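Local coordinates for Lin0012 protein (Listeria innocua, PDB 3K17) that probably phosphorylates phosphomevalonate with ATP, as expected of a GHMP-family phosphomevalonate kinase on the mevalonate route to isopentenyl diphosphate, at residues H185-A188 and W194-K197; A148-L153 and E198-L203; T76-A81 and V125-A130. One frame throughout, in Å; residues are numbered along the deposited sequence.

In the fold
Helices 76-91, 119-135 and 141-156 belong to the GHMP-kinase N-terminal part, and helix 141-156, one half of contact 2, touches both other contacts. Contacts 1 and 2 have centres about 9 Å apart and touch each other: the F195 carbonyl meets the W200 indole N-H, and L150 packs against L187 and F195. The centre of contact 3 is about 15 Å from that of contact 2; S151 and H152 lie against helix 76-91 and A148 touches I128. Contact 1 is the most peripheral. Contacts 1 and 3 do not meet, their nearest atoms being about 8 Å apart, yet both reach the second subunit. A triethylene glycol, probably from the crystallisation liquor, lies about 6 Å from the L187 side chain.

Contact 1. Residues H185-A188 and W194-K197; sequences HRLA and WFMK
Two successive helices, 180-187 and 192-197, joined by a short connection, pack through R186 and L187 against W194 and F195. F195 reaches across with its ring end first: CZ lies 3.6 Å from R186 CB, and the backbone N of L187 sits at the ring edge, in plane, 3.7 Å from CZ. L187 crosses the phenyl at about a right angle, its CD2 3.9 Å from F195 CE2. W194 swings its indole out beside R186, since its CG is anti to the backbone N (chi1 -179°), and CH2 comes to 3.8 Å from R186 CD. The arginine chain is extended from CG to NE, and its guanidinium is tilted 31° from the indole plane. Within 194-197, W194 CE3 lies 4.1 Å above one face of the F195 ring, toward its rim. R186 also has a cation-pi partner in W182, and its NH1 forms a salt bridge with E67 of the second subunit. The methylene part of R186 thus serves the apolar packing between the helices while its charged end is spent on the subunit interface, where the carboxylate would be expected to hold the guanidinium in place.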
loop_
_atom_site.group_PDB
_atom_site.type_symbol
_atom_site.label_atom_id
_atom_site.label_comp_id
_atom_site.label_asym_id
_atom_site.label_seq_id
_atom_site.Cartn_x
_atom_site.Cartn_y
_atom_site.Cartn_z
ATOM N N HIS A 185 -29.336 -4.430 -9.630
ATOM C CA HIS A 185 -29.254 -3.237 -10.469
ATOM C C HIS A 185 -29.753 -2.014 -9.725
ATOM O O HIS A 185 -29.132 -0.954 -9.771
ATOM C CB HIS A 185 -30.083 -3.414 -11.743
ATOM C CG HIS A 185 -29.541 -4.446 -12.682
ATOM N ND1 HIS A 185 -30.207 -4.831 -13.827
ATOM C CD2 HIS A 185 -28.398 -5.170 -12.651
ATOM C CE1 HIS A 185 -29.496 -5.748 -14.460
ATOM N NE2 HIS A 185 -28.394 -5.972 -13.768
ATOM N N ARG A 186 -30.875 -2.171 -9.033
ATOM C CA ARG A 186 -31.483 -1.077 -8.291
ATOM C C ARG A 186 -30.733 -0.660 -7.028
ATOM O O ARG A 186 -30.964 0.423 -6.493
ATOM C CB ARG A 186 -32.938 -1.434 -7.982
ATOM C CG ARG A 186 -33.798 -1.381 -9.244
ATOM C CD ARG A 186 -35.064 -2.215 -9.159
ATOM N NE ARG A 186 -35.474 -2.628 -10.499
ATOM C CZ ARG A 186 -35.848 -1.783 -11.450
ATOM N NH1 ARG A 186 -35.874 -0.483 -11.201
ATOM N NH2 ARG A 186 -36.172 -2.230 -12.654
ATOM N N LEU A 187 -29.837 -1.514 -6.556
ATOM C CA LEU A 187 -29.045 -1.178 -5.383
ATOM C C LEU A 187 -28.258 0.105 -5.633
ATOM O O LEU A 187 -27.988 0.860 -4.706
ATOM C CB LEU A 187 -28.053 -2.293 -5.056
ATOM C CG LEU A 187 -28.586 -3.508 -4.300
ATOM C CD1 LEU A 187 -27.430 -4.461 -4.012
ATOM C CD2 LEU A 187 -29.227 -3.061 -3.006
ATOM N N ALA A 188 -27.890 0.355 -6.884
ATOM C CA ALA A 188 -27.115 1.550 -7.200
ATOM C C ALA A 188 -27.934 2.831 -7.320
ATOM O O ALA A 188 -27.383 3.923 -7.168
ATOM C CB ALA A 188 -26.326 1.338 -8.484
ATOM N N TRP A 194 -37.449 2.715 -0.740
ATOM C CA TRP A 194 -38.140 2.326 -1.960
ATOM C C TRP A 194 -38.205 0.802 -2.051
ATOM O O TRP A 194 -39.205 0.234 -2.492
ATOM C CB TRP A 194 -37.403 2.881 -3.185
ATOM C CG TRP A 194 -38.063 2.546 -4.485
ATOM C CD1 TRP A 194 -39.036 3.263 -5.126
ATOM C CD2 TRP A 194 -37.843 1.375 -5.274
ATOM N NE1 TRP A 194 -39.438 2.605 -6.269
ATOM C CE2 TRP A 194 -38.721 1.443 -6.383
ATOM C CE3 TRP A 194 -36.990 0.269 -5.154
ATOM C CZ2 TRP A 194 -38.768 0.448 -7.361
ATOM C CZ3 TRP A 194 -37.038 -0.723 -6.129
ATOM C CH2 TRP A 194 -37.922 -0.624 -7.219
ATOM N N PHE A 195 -37.127 0.144 -1.636
ATOM C CA PHE A 195 -37.062 -1.316 -1.670
ATOM C C PHE A 195 -38.083 -1.947 -0.732
ATOM O O PHE A 195 -38.655 -2.992 -1.043
ATOM C CB PHE A 195 -35.656 -1.796 -1.271
ATOM C CG PHE A 195 -34.705 -1.945 -2.428
ATOM C CD1 PHE A 195 -34.927 -2.916 -3.402
ATOM C CD2 PHE A 195 -33.564 -1.151 -2.518
ATOM C CE1 PHE A 195 -34.024 -3.103 -4.449
ATOM C CE2 PHE A 195 -32.647 -1.325 -3.563
ATOM C CZ PHE A 195 -32.873 -2.303 -4.531
HETATM N N MSE A 196 -38.302 -1.309 0.417
HETATM C CA MSE A 196 -39.235 -1.813 1.421
HETATM C C MSE A 196 -40.691 -1.713 0.991
HETATM O O MSE A 196 -41.507 -2.564 1.339
HETATM C CB MSE A 196 -39.060 -1.054 2.742
HETATM C CG MSE A 196 -37.722 -1.272 3.437
HETATM SE SE MSE A 196 -37.347 -3.148 3.795
HETATM C CE MSE A 196 -36.209 -3.497 2.271
ATOM N N LYS A 197 -41.013 -0.667 0.243
ATOM C CA LYS A 197 -42.381 -0.452 -0.209
ATOM C C LYS A 197 -42.688 -1.095 -1.550
ATOM O O LYS A 197 -43.847 -1.343 -1.873
ATOM C CB LYS A 197 -42.673 1.048 -0.286
ATOM C CG LYS A 197 -42.651 1.724 1.071
ATOM C CD LYS A 197 -43.026 3.191 0.989
ATOM C CE LYS A 197 -43.079 3.799 2.385
ATOM N NZ LYS A 197 -43.468 5.233 2.363
#

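Contact 2. Residues A148-L153 and E198-L203; sequences AALSHL and EPWPML
W200 NE1 donates a hydrogen bond to F195 O in the preceding helix over 3.0 Å, and the same carbonyl oxygen takes a weak one from K146 NZ. The benzo end of the W200 indole abuts helix 141-156 at L150 and A149. L150 CG lies at the edge of the ring, near its plane, 3.7 Å from W200 CH2, and L150 CD2 follows at 3.8 Å from the same CH2. The leucine crosses the indole obliquely; its CG is anti to the carbonyl carbon (chi1 -74°), which carries the branched end round to the tryptophan although the CB itself does not point there. A149 gives a lighter touch, its CB 4.3 Å from W200 CZ3. This contact joins a helix of the GHMP-kinase N-terminal part to the loop between helix 192-197 and strand 204-208, and W200 is the residue of 198-203 that touches 148-153. It opens a type II beta turn that ends at L203, closed by a weak hydrogen bond from L203 N to W200 O of 3.3 Å. Other residues surround the same indole: F178 meets it edge-to-face, K146 makes a cation-pi contact, and W182 meets it with planes at about 55°. On another side of the helix, H152 NE2 is hydrogen-bonded to S120 OG and its imidazole stacks with F77.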
loop_
_atom_site.group_PDB
_atom_site.type_symbol
_atom_site.label_atom_id
_atom_site.label_comp_id
_atom_site.label_asym_id
_atom_site.label_seq_id
_atom_site.Cartn_x
_atom_site.Cartn_y
_atom_site.Cartn_z
ATOM N N ALA A 148 -33.174 -8.257 5.842
ATOM C CA ALA A 148 -32.256 -9.363 6.076
ATOM C C ALA A 148 -31.669 -9.920 4.780
ATOM O O ALA A 148 -30.481 -10.277 4.726
ATOM C CB ALA A 148 -32.967 -10.472 6.853
ATOM N N ALA A 149 -32.495 -9.995 3.740
ATOM C CA ALA A 149 -32.056 -10.510 2.447
ATOM C C ALA A 149 -31.056 -9.576 1.756
ATOM O O ALA A 149 -30.048 -10.036 1.208
ATOM C CB ALA A 149 -33.262 -10.746 1.538
ATOM N N LEU A 150 -31.342 -8.276 1.761
ATOM C CA LEU A 150 -30.434 -7.305 1.150
ATOM C C LEU A 150 -29.101 -7.354 1.886
ATOM O O LEU A 150 -28.043 -7.366 1.270
ATOM C CB LEU A 150 -30.995 -5.885 1.249
ATOM C CG LEU A 150 -32.162 -5.501 0.336
ATOM C CD1 LEU A 150 -32.591 -4.065 0.608
ATOM C CD2 LEU A 150 -31.733 -5.656 -1.116
ATOM N N SER A 151 -29.167 -7.373 3.213
ATOM C CA SER A 151 -27.967 -7.415 4.042
ATOM C C SER A 151 -27.105 -8.624 3.697
ATOM O O SER A 151 -25.927 -8.492 3.364
ATOM C CB SER A 151 -28.350 -7.479 5.528
ATOM O OG SER A 151 -27.198 -7.547 6.363
ATOM N N HIS A 152 -27.713 -9.801 3.768
ATOM C CA HIS A 152 -27.009 -11.043 3.519
ATOM C C HIS A 152 -26.476 -11.220 2.099
ATOM O O HIS A 152 -25.379 -11.741 1.915
ATOM C CB HIS A 152 -27.906 -12.227 3.896
ATOM C CG HIS A 152 -27.171 -13.525 4.035
ATOM N ND1 HIS A 152 -26.831 -14.311 2.955
ATOM C CD2 HIS A 152 -26.694 -14.164 5.131
ATOM C CE1 HIS A 152 -26.178 -15.381 3.378
ATOM N NE2 HIS A 152 -26.081 -15.315 4.694
ATOM N N LEU A 153 -27.225 -10.778 1.097
ATOM C CA LEU A 153 -26.762 -10.959 -0.272
ATOM C C LEU A 153 -25.544 -10.098 -0.620
ATOM O O LEU A 153 -24.644 -10.567 -1.307
ATOM C CB LEU A 153 -27.909 -10.734 -1.266
ATOM C CG LEU A 153 -28.351 -9.361 -1.758
ATOM C CD1 LEU A 153 -27.349 -8.830 -2.779
ATOM C CD2 LEU A 153 -29.737 -9.496 -2.409
ATOM N N GLU A 198 -41.654 -1.372 -2.332
ATOM C CA GLU A 198 -41.860 -1.972 -3.638
ATOM C C GLU A 198 -41.942 -3.499 -3.588
ATOM O O GLU A 198 -41.090 -4.165 -2.993
ATOM C CB GLU A 198 -40.728 -1.556 -4.581
ATOM C CG GLU A 198 -40.975 -1.858 -6.052
ATOM C CD GLU A 198 -41.984 -0.910 -6.683
ATOM O OE1 GLU A 198 -42.448 0.018 -5.987
ATOM O OE2 GLU A 198 -42.303 -1.093 -7.879
ATOM N N PRO A 199 -42.991 -4.077 -4.191
ATOM C CA PRO A 199 -43.066 -5.541 -4.161
ATOM C C PRO A 199 -41.930 -6.095 -5.031
ATOM O O PRO A 199 -41.679 -5.596 -6.128
ATOM C CB PRO A 199 -44.458 -5.833 -4.735
ATOM C CG PRO A 199 -44.736 -4.638 -5.613
ATOM C CD PRO A 199 -44.207 -3.491 -4.785
ATOM N N TRP A 200 -41.231 -7.105 -4.532
ATOM C CA TRP A 200 -40.126 -7.688 -5.286
ATOM C C TRP A 200 -40.617 -8.746 -6.263
ATOM O O TRP A 200 -41.224 -9.732 -5.861
ATOM C CB TRP A 200 -39.116 -8.317 -4.324
ATOM C CG TRP A 200 -38.347 -7.324 -3.505
ATOM C CD1 TRP A 200 -38.598 -5.982 -3.377
ATOM C CD2 TRP A 200 -37.210 -7.599 -2.684
ATOM N NE1 TRP A 200 -37.685 -5.409 -2.523
ATOM C CE2 TRP A 200 -36.821 -6.379 -2.083
ATOM C CE3 TRP A 200 -36.480 -8.763 -2.393
ATOM C CZ2 TRP A 200 -35.733 -6.287 -1.207
ATOM C CZ3 TRP A 200 -35.396 -8.672 -1.519
ATOM C CH2 TRP A 200 -35.036 -7.443 -0.939
ATOM N N PRO A 201 -40.344 -8.566 -7.562
ATOM C CA PRO A 201 -40.811 -9.580 -8.509
ATOM C C PRO A 201 -40.331 -11.001 -8.233
ATOM O O PRO A 201 -39.190 -11.220 -7.808
ATOM C CB PRO A 201 -40.334 -9.049 -9.868
ATOM C CG PRO A 201 -39.283 -8.023 -9.525
ATOM C CD PRO A 201 -39.779 -7.404 -8.268
HETATM N N MSE A 202 -41.239 -11.949 -8.467
HETATM C CA MSE A 202 -40.999 -13.382 -8.305
HETATM C C MSE A 202 -40.910 -13.918 -6.888
HETATM O O MSE A 202 -41.036 -15.123 -6.670
HETATM C CB MSE A 202 -39.742 -13.777 -9.060
HETATM C CG MSE A 202 -39.882 -13.627 -10.548
HETATM SE SE MSE A 202 -38.221 -13.933 -11.434
HETATM C CE MSE A 202 -38.341 -12.526 -12.756
ATOM N N LEU A 203 -40.698 -13.032 -5.925
ATOM C CA LEU A 203 -40.575 -13.456 -4.543
ATOM C C LEU A 203 -41.850 -14.063 -3.972
ATOM O O LEU A 203 -42.930 -13.497 -4.096
ATOM C CB LEU A 203 -40.165 -12.274 -3.664
ATOM C CG LEU A 203 -40.065 -12.590 -2.172
ATOM C CD1 LEU A 203 -38.895 -13.539 -1.937
ATOM C CD2 LEU A 203 -39.884 -11.295 -1.375
#

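Contact 3. Residues T76-A81 and V125-A130; sequences TFTAEA and VAVINA
V127 turns its two methyl branches toward different residues of helix 76-91, CG1 to A81 and CG2 to T78, where two nearly parallel helices of the GHMP-kinase N-terminal part pack together. The axes of 76-81 and 125-130 cross at -25° and approach to 9.0 Å. The closest backbone pair is A81 and V127, with CA atoms 6.3 Å apart, a spacing that the small alanine permits. A81 CB faces the valine directly and lies 3.6 Å from V127 CG1. That methyl is anti to the backbone N of its own residue (chi1 168°), leaving CG2 to meet T78. T78 and V127 cross at about a right angle, with CG2 of T78 4.1 Å from CG2 of V127. The threonine OG1 is hydrogen-bonded to W75 O, just ahead of the helix. Helix 119-135 also rests on the sheet, where A126 and A130 touch L41 of strand 37-45; V127 reaches L41 too. I128, the next residue along, completes the interface: its CB does not aim at the partner helix, but the chain bends back at its end, bringing CD1 to 4.1 Å from A81 CB and 3.6 Å from A81 O.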
loop_
_atom_site.group_PDB
_atom_site.type_symbol
_atom_site.label_atom_id
_atom_site.label_comp_id
_atom_site.label_asym_id
_atom_site.label_seq_id
_atom_site.Cartn_x
_atom_site.Cartn_y
_atom_site.Cartn_z
ATOM N N THR A 76 -18.663 -8.873 9.767
ATOM C CA THR A 76 -19.379 -8.457 8.574
ATOM C C THR A 76 -20.873 -8.729 8.477
ATOM O O THR A 76 -21.639 -7.792 8.275
ATOM C CB THR A 76 -18.673 -8.984 7.306
ATOM O OG1 THR A 76 -17.274 -8.696 7.397
ATOM C CG2 THR A 76 -19.202 -8.274 6.075
ATOM N N PHE A 77 -21.311 -9.976 8.628
ATOM C CA PHE A 77 -22.743 -10.232 8.500
ATOM C C PHE A 77 -23.594 -9.447 9.489
ATOM O O PHE A 77 -24.564 -8.820 9.088
ATOM C CB PHE A 77 -23.059 -11.730 8.619
ATOM C CG PHE A 77 -22.800 -12.502 7.353
ATOM C CD1 PHE A 77 -23.630 -12.339 6.242
ATOM C CD2 PHE A 77 -21.725 -13.380 7.265
ATOM C CE1 PHE A 77 -23.392 -13.042 5.050
ATOM C CE2 PHE A 77 -21.477 -14.090 6.077
ATOM C CZ PHE A 77 -22.318 -13.915 4.969
ATOM N N THR A 78 -23.235 -9.475 10.769
ATOM C CA THR A 78 -24.019 -8.767 11.774
ATOM C C THR A 78 -23.870 -7.255 11.697
ATOM O O THR A 78 -24.832 -6.519 11.963
ATOM C CB THR A 78 -23.688 -9.261 13.210
ATOM O OG1 THR A 78 -22.279 -9.167 13.446
ATOM C CG2 THR A 78 -24.118 -10.708 13.375
ATOM N N ALA A 79 -22.681 -6.781 11.330
ATOM C CA ALA A 79 -22.474 -5.342 11.216
ATOM C C ALA A 79 -23.343 -4.813 10.085
ATOM O O ALA A 79 -23.933 -3.745 10.194
ATOM C CB ALA A 79 -21.007 -5.022 10.931
ATOM N N GLU A 80 -23.412 -5.565 8.994
ATOM C CA GLU A 80 -24.209 -5.140 7.851
ATOM C C GLU A 80 -25.695 -5.081 8.214
ATOM O O GLU A 80 -26.400 -4.161 7.809
ATOM C CB GLU A 80 -24.003 -6.099 6.677
ATOM C CG GLU A 80 -24.738 -5.709 5.415
ATOM C CD GLU A 80 -24.070 -4.571 4.666
ATOM O OE1 GLU A 80 -22.966 -4.154 5.072
ATOM O OE2 GLU A 80 -24.644 -4.097 3.663
ATOM N N ALA A 81 -26.164 -6.073 8.967
ATOM C CA ALA A 81 -27.566 -6.112 9.383
ATOM C C ALA A 81 -27.868 -4.904 10.269
ATOM O O ALA A 81 -28.915 -4.290 10.151
ATOM C CB ALA A 81 -27.856 -7.399 10.126
ATOM N N VAL A 125 -30.822 -12.586 10.603
ATOM C CA VAL A 125 -32.239 -12.529 10.978
ATOM C C VAL A 125 -32.422 -12.163 12.453
ATOM O O VAL A 125 -33.365 -11.455 12.802
ATOM C CB VAL A 125 -32.943 -13.883 10.666
ATOM C CG1 VAL A 125 -34.342 -13.934 11.287
ATOM C CG2 VAL A 125 -33.052 -14.058 9.149
ATOM N N ALA A 126 -31.517 -12.625 13.316
ATOM C CA ALA A 126 -31.603 -12.317 14.737
ATOM C C ALA A 126 -31.412 -10.814 14.964
ATOM O O ALA A 126 -32.137 -10.194 15.754
ATOM C CB ALA A 126 -30.551 -13.116 15.526
ATOM N N VAL A 127 -30.440 -10.226 14.269
ATOM C CA VAL A 127 -30.189 -8.801 14.403
ATOM C C VAL A 127 -31.398 -7.989 13.912
ATOM O O VAL A 127 -31.866 -7.076 14.603
ATOM C CB VAL A 127 -28.925 -8.382 13.602
ATOM C CG1 VAL A 127 -28.831 -6.851 13.506
ATOM C CG2 VAL A 127 -27.670 -8.952 14.288
ATOM N N ILE A 128 -31.908 -8.326 12.730
ATOM C CA ILE A 128 -33.045 -7.587 12.184
ATOM C C ILE A 128 -34.247 -7.693 13.122
ATOM O O ILE A 128 -34.880 -6.686 13.446
ATOM C CB ILE A 128 -33.430 -8.098 10.773
ATOM C CG1 ILE A 128 -32.267 -7.855 9.791
ATOM C CG2 ILE A 128 -34.724 -7.407 10.289
ATOM C CD1 ILE A 128 -31.830 -6.404 9.666
ATOM N N ASN A 129 -34.561 -8.907 13.564
ATOM C CA ASN A 129 -35.689 -9.090 14.468
ATOM C C ASN A 129 -35.508 -8.364 15.783
ATOM O O ASN A 129 -36.450 -7.747 16.284
ATOM C CB ASN A 129 -35.949 -10.564 14.744
ATOM C CG ASN A 129 -36.948 -11.155 13.781
ATOM O OD1 ASN A 129 -37.796 -10.446 13.254
ATOM N ND2 ASN A 129 -36.869 -12.457 13.560
ATOM N N ALA A 130 -34.306 -8.433 16.343
ATOM C CA ALA A 130 -34.035 -7.762 17.609
ATOM C C ALA A 130 -34.182 -6.241 17.520
ATOM O O ALA A 130 -34.761 -5.625 18.406
ATOM C CB ALA A 130 -32.635 -8.117 18.107
#